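Side-chain contacts in 3-hydroxyacyl-CoA dehydrogenase type-2 (Mycobacterium avium, PDB 3PPI), which probably catalyses the NAD-dependent oxidation of 3-hydroxyacyl-CoA substrates as a member of the short-chain dehydrogenase/reductase family: residues A[168-173]-A[257-262]; A[253-258]-A[268-273]. One frame throughout, in Å; residues are numbered along the deposited sequence.

Interaction 1 (A[168-173]-A[257-262])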
loop_
_atom_site.group_PDB
_atom_site.type_symbol
_atom_site.label_atom_id
_atom_site.label_comp_id
_atom_site.label_asym_id
_atom_site.label_seq_id
_atom_site.Cartn_x
_atom_site.Cartn_y
_atom_site.Cartn_z
ATOM N N ALA A 168 -9.489 16.461 -16.656
ATOM C CA ALA A 168 -8.628 15.675 -15.779
ATOM C C ALA A 168 -7.708 16.552 -14.956
ATOM O O ALA A 168 -7.261 17.607 -15.420
ATOM C CB ALA A 168 -7.802 14.664 -16.592
ATOM N N LEU A 169 -7.438 16.099 -13.734
ATOM C CA LEU A 169 -6.533 16.766 -12.814
ATOM C C LEU A 169 -5.367 15.834 -12.503
ATOM O O LEU A 169 -5.550 14.625 -12.424
ATOM C CB LEU A 169 -7.229 17.104 -11.504
ATOM C CG LEU A 169 -8.500 17.934 -11.549
ATOM C CD1 LEU A 169 -9.059 18.115 -10.114
ATOM C CD2 LEU A 169 -8.252 19.249 -12.253
ATOM N N VAL A 170 -4.184 16.425 -12.349
ATOM C CA VAL A 170 -3.005 15.761 -11.844
ATOM C C VAL A 170 -2.562 16.539 -10.617
ATOM O O VAL A 170 -2.280 17.731 -10.706
ATOM C CB VAL A 170 -1.869 15.724 -12.882
ATOM C CG1 VAL A 170 -0.602 15.088 -12.311
ATOM C CG2 VAL A 170 -2.338 14.944 -14.113
ATOM N N LEU A 171 -2.543 15.860 -9.473
ATOM C CA LEU A 171 -2.008 16.425 -8.243
ATOM C C LEU A 171 -0.567 15.920 -8.065
ATOM O O LEU A 171 -0.171 14.905 -8.670
ATOM C CB LEU A 171 -2.866 16.016 -7.058
ATOM C CG LEU A 171 -4.400 15.979 -7.236
ATOM C CD1 LEU A 171 -5.071 15.512 -5.931
ATOM C CD2 LEU A 171 -4.934 17.337 -7.676
ATOM N N THR A 172 0.218 16.625 -7.257
ATOM C CA THR A 172 1.585 16.217 -6.976
ATOM C C THR A 172 1.736 15.918 -5.481
ATOM O O THR A 172 1.500 16.773 -4.617
ATOM C CB THR A 172 2.618 17.255 -7.419
ATOM O OG1 THR A 172 2.386 17.643 -8.780
ATOM C CG2 THR A 172 4.048 16.680 -7.299
ATOM N N ALA A 173 2.118 14.683 -5.189
ATOM C CA ALA A 173 2.438 14.279 -3.845
ATOM C C ALA A 173 3.956 14.182 -3.715
ATOM O O ALA A 173 4.682 15.123 -4.078
ATOM C CB ALA A 173 1.764 12.967 -3.542
ATOM N N ALA A 257 1.514 14.450 -18.602
ATOM C CA ALA A 257 0.812 14.422 -19.888
ATOM C C ALA A 257 0.107 13.088 -20.078
ATOM O O ALA A 257 -1.018 13.040 -20.555
ATOM C CB ALA A 257 1.773 14.694 -21.057
ATOM N N PHE A 258 0.776 12.001 -19.718
ATOM C CA PHE A 258 0.170 10.670 -19.798
ATOM C C PHE A 258 -1.109 10.572 -18.955
ATOM O O PHE A 258 -2.113 10.008 -19.393
ATOM C CB PHE A 258 1.168 9.595 -19.335
ATOM C CG PHE A 258 0.545 8.244 -19.150
ATOM C CD1 PHE A 258 0.205 7.473 -20.245
ATOM C CD2 PHE A 258 0.274 7.750 -17.886
ATOM C CE1 PHE A 258 -0.372 6.218 -20.074
ATOM C CE2 PHE A 258 -0.325 6.501 -17.709
ATOM C CZ PHE A 258 -0.652 5.739 -18.816
ATOM N N LEU A 259 -1.065 11.089 -17.733
ATOM C CA LEU A 259 -2.243 11.030 -16.847
ATOM C C LEU A 259 -3.412 11.853 -17.383
ATOM O O LEU A 259 -4.579 11.543 -17.136
ATOM C CB LEU A 259 -1.878 11.495 -15.446
ATOM C CG LEU A 259 -0.916 10.558 -14.702
ATOM C CD1 LEU A 259 -0.480 11.124 -13.349
ATOM C CD2 LEU A 259 -1.532 9.189 -14.542
ATOM N N LEU A 260 -3.087 12.904 -18.111
ATOM C CA LEU A 260 -4.088 13.740 -18.743
ATOM C C LEU A 260 -4.705 13.089 -19.968
ATOM O O LEU A 260 -5.871 13.348 -20.263
ATOM C CB LEU A 260 -3.488 15.094 -19.126
ATOM C CG LEU A 260 -3.052 16.008 -17.970
ATOM C CD1 LEU A 260 -2.571 17.326 -18.519
ATOM C CD2 LEU A 260 -4.166 16.234 -16.952
ATOM N N THR A 261 -3.949 12.267 -20.692
ATOM C CA THR A 261 -4.415 11.757 -21.987
ATOM C C THR A 261 -4.927 10.309 -21.984
ATOM O O THR A 261 -5.785 9.973 -22.800
ATOM C CB THR A 261 -3.312 11.862 -23.059
ATOM O OG1 THR A 261 -2.139 11.180 -22.601
ATOM C CG2 THR A 261 -2.983 13.344 -23.350
ATOM N N ASN A 262 -4.422 9.446 -21.107
ATOM C CA ASN A 262 -4.881 8.049 -21.100
ATOM C C ASN A 262 -6.286 8.004 -20.508
ATOM O O ASN A 262 -6.494 8.454 -19.384
ATOM C CB ASN A 262 -3.956 7.169 -20.253
ATOM C CG ASN A 262 -4.384 5.719 -20.259
ATOM O OD1 ASN A 262 -5.350 5.344 -19.600
ATOM N ND2 ASN A 262 -3.671 4.893 -21.021
HETATM O O HOH W 1 -5.418 12.644 -14.412
#
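Val170 of strand 168-172 packs against the last turn of helix 257-261, chiefly through one methyl. Its CG2 lies 3.6 Å from CD2 of Leu260 and 3.7 Å from CB of Leu259, so it meets two successive helix residues. With CG1 anti to the backbone N (chi1 177°), CG2 is the methyl directed at the helix, and CG1 lies to one side near CD1 of Leu259; both leucine side chains run across the valine at about a right angle. The CB of Leu260 points neither at the strand nor away from it, but its CD2 turns in, 3.7 Å from Ala168 O and 4.0 Å from CB of Ala168. Beside this apolar patch a water joins the backbones, donating to Leu169 O at 2.8 Å and to Leu259 O at 3.1 Å. Leu259 O also receives NH1 of Arg211. Within the helix, Thr261 OG1 donates to Ala257 O from 32° off the carbonyl plane. The short segments run close to antiparallel, 8.0 Å apart at their axes. The helix covers an inner strand of the parallel Rossmann-type sheet, with Leu260 touching Tyr106 on strand 103-109 and Leu259 touching Ile215 on strand 210-217.

Interaction 2 (A[253-258]-A[268-273])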
loop_
_atom_site.group_PDB
_atom_site.type_symbol
_atom_site.label_atom_id
_atom_site.label_comp_id
_atom_site.label_asym_id
_atom_site.label_seq_id
_atom_site.Cartn_x
_atom_site.Cartn_y
_atom_site.Cartn_z
ATOM N N ALA A 253 6.964 15.926 -16.452
ATOM C CA ALA A 253 6.045 16.492 -17.431
ATOM C C ALA A 253 5.454 15.405 -18.318
ATOM O O ALA A 253 4.271 15.457 -18.663
ATOM C CB ALA A 253 6.757 17.553 -18.295
ATOM N N ASP A 254 6.273 14.417 -18.668
ATOM C CA ASP A 254 5.827 13.318 -19.526
ATOM C C ASP A 254 4.789 12.444 -18.801
ATOM O O ASP A 254 3.816 12.015 -19.403
ATOM C CB ASP A 254 7.032 12.478 -19.963
ATOM C CG ASP A 254 6.665 11.382 -20.934
ATOM O OD1 ASP A 254 6.276 11.706 -22.077
ATOM O OD2 ASP A 254 6.800 10.203 -20.570
ATOM N N ALA A 255 5.004 12.181 -17.515
ATOM C CA ALA A 255 4.045 11.464 -16.691
ATOM C C ALA A 255 2.744 12.244 -16.547
ATOM O O ALA A 255 1.655 11.677 -16.663
ATOM C CB ALA A 255 4.647 11.167 -15.315
ATOM N N ALA A 256 2.855 13.547 -16.310
ATOM C CA ALA A 256 1.670 14.392 -16.183
ATOM C C ALA A 256 0.853 14.327 -17.453
ATOM O O ALA A 256 -0.359 14.119 -17.389
ATOM C CB ALA A 256 2.037 15.845 -15.845
ATOM N N ALA A 257 1.514 14.450 -18.602
ATOM C CA ALA A 257 0.812 14.422 -19.888
ATOM C C ALA A 257 0.107 13.088 -20.078
ATOM O O ALA A 257 -1.018 13.040 -20.555
ATOM C CB ALA A 257 1.773 14.694 -21.057
ATOM N N PHE A 258 0.776 12.001 -19.718
ATOM C CA PHE A 258 0.170 10.670 -19.798
ATOM C C PHE A 258 -1.109 10.572 -18.955
ATOM O O PHE A 258 -2.113 10.008 -19.393
ATOM C CB PHE A 258 1.168 9.595 -19.335
ATOM C CG PHE A 258 0.545 8.244 -19.150
ATOM C CD1 PHE A 258 0.205 7.473 -20.245
ATOM C CD2 PHE A 258 0.274 7.750 -17.886
ATOM C CE1 PHE A 258 -0.372 6.218 -20.074
ATOM C CE2 PHE A 258 -0.325 6.501 -17.709
ATOM C CZ PHE A 258 -0.652 5.739 -18.816
ATOM N N GLU A 268 -5.539 7.021 -9.243
ATOM C CA GLU A 268 -4.282 6.312 -9.099
ATOM C C GLU A 268 -3.168 7.262 -8.693
ATOM O O GLU A 268 -3.148 8.432 -9.073
ATOM C CB GLU A 268 -3.956 5.591 -10.426
ATOM C CG GLU A 268 -2.504 5.070 -10.627
ATOM C CD GLU A 268 -2.079 4.010 -9.604
ATOM O OE1 GLU A 268 -2.712 3.887 -8.509
ATOM O OE2 GLU A 268 -1.081 3.310 -9.882
ATOM N N VAL A 269 -2.247 6.748 -7.896
ATOM C CA VAL A 269 -1.020 7.453 -7.559
ATOM C C VAL A 269 0.149 6.766 -8.266
ATOM O O VAL A 269 0.381 5.559 -8.077
ATOM C CB VAL A 269 -0.754 7.446 -6.055
ATOM C CG1 VAL A 269 0.552 8.203 -5.763
ATOM C CG2 VAL A 269 -1.923 8.084 -5.308
ATOM N N MET A 270 0.854 7.530 -9.092
ATOM C CA MET A 270 1.989 7.024 -9.860
ATOM C C MET A 270 3.298 7.441 -9.198
ATOM O O MET A 270 3.633 8.634 -9.163
ATOM C CB MET A 270 1.974 7.596 -11.278
ATOM C CG MET A 270 3.164 7.149 -12.109
ATOM S SD MET A 270 3.473 8.135 -13.596
ATOM C CE MET A 270 2.035 7.796 -14.557
ATOM N N ARG A 271 4.048 6.466 -8.693
ATOM C CA ARG A 271 5.405 6.721 -8.199
ATOM C C ARG A 271 6.344 6.961 -9.370
ATOM O O ARG A 271 6.388 6.153 -10.302
ATOM C CB ARG A 271 5.933 5.542 -7.364
ATOM C CG ARG A 271 5.130 5.205 -6.103
ATOM C CD ARG A 271 5.783 4.070 -5.291
ATOM N NE ARG A 271 7.106 4.477 -4.798
ATOM C CZ ARG A 271 7.494 4.536 -3.526
ATOM N NH1 ARG A 271 6.711 4.139 -2.538
ATOM N NH2 ARG A 271 8.726 4.957 -3.241
ATOM N N LEU A 272 7.092 8.056 -9.317
ATOM C CA LEU A 272 8.035 8.430 -10.392
ATOM C C LEU A 272 9.382 8.710 -9.725
ATOM O O LEU A 272 9.649 9.834 -9.302
ATOM C CB LEU A 272 7.520 9.662 -11.129
ATOM C CG LEU A 272 8.274 10.104 -12.374
ATOM C CD1 LEU A 272 8.122 9.047 -13.456
ATOM C CD2 LEU A 272 7.795 11.494 -12.856
ATOM N N ASP A 273 10.181 7.662 -9.551
ATOM C CA ASP A 273 11.241 7.678 -8.545
ATOM C C ASP A 273 12.485 6.797 -8.788
ATOM O O ASP A 273 13.310 6.640 -7.881
ATOM C CB ASP A 273 10.623 7.327 -7.182
ATOM C CG ASP A 273 10.041 5.903 -7.121
ATOM O OD1 ASP A 273 10.298 5.042 -8.009
ATOM O OD2 ASP A 273 9.320 5.637 -6.137
#
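The thioether of Met270 fits between Ala255 and Phe258, one helical turn apart on helix 253-258. Its SD sits 3.7 Å from CB of Ala255, and its CE is 3.8 Å from CD2 of Phe258, approaching the ring obliquely. The side chain leaves the strand with CG anti to the backbone N and bends at its last torsion (chi3 -65°), which turns the methyl from the alanine towards the phenylalanine. Leu272 adds its CD2 methyl at 4.0 Å from CB of Ala255, so the small alanine receives both strand side chains.

This buried apolar patch is the tight part; Met270 and Leu272 bridge the 10.5 Å closest approach of the short axes. On the looser side Asp254, partly exposed on the helix, forms a salt bridge with Arg49 of its own chain and accepts a hydrogen bond from Asn262 of the second subunit. Arg271, on the other face of the strand, grips Asp273 side-on: NE at 2.8 Å and NH2 at 3.0 Å both reach OD2, which lies in the guanidinium plane. NH1 of Arg271 pairs with Glu179.

The Phe258 ring stacks on Phe258 of the second subunit. Strand 269-272, the last of the sheet within the chain, is joined by backbone hydrogen bonds to strand 210-217; the 253-258 segment of helix 249-261 runs nearly antiparallel to it, with Ile215 touching both Ala255 and Leu272.

How the interactions relate
Interactions 1 and 2 share Ala257 and Phe258 and use successive turns of helix 249-261, their centres about 7 Å apart. Interaction 1 joins the end of the helix to an inner strand, interaction 2 its preceding turns to the outermost strand within the chain, and strand 210-217 lies between these two strands in the sheet. The two patches adjoin through Leu259 and Met270, with Leu259 CD2 packing 3.8 Å from Met270 CE, and Val170 CG2 lies 3.9 Å from Ala256 O. The helix side reaches the second subunit through Phe258. A bound magnesium ion lies about 14 Å from the Val170 side chain, too far for direct contact.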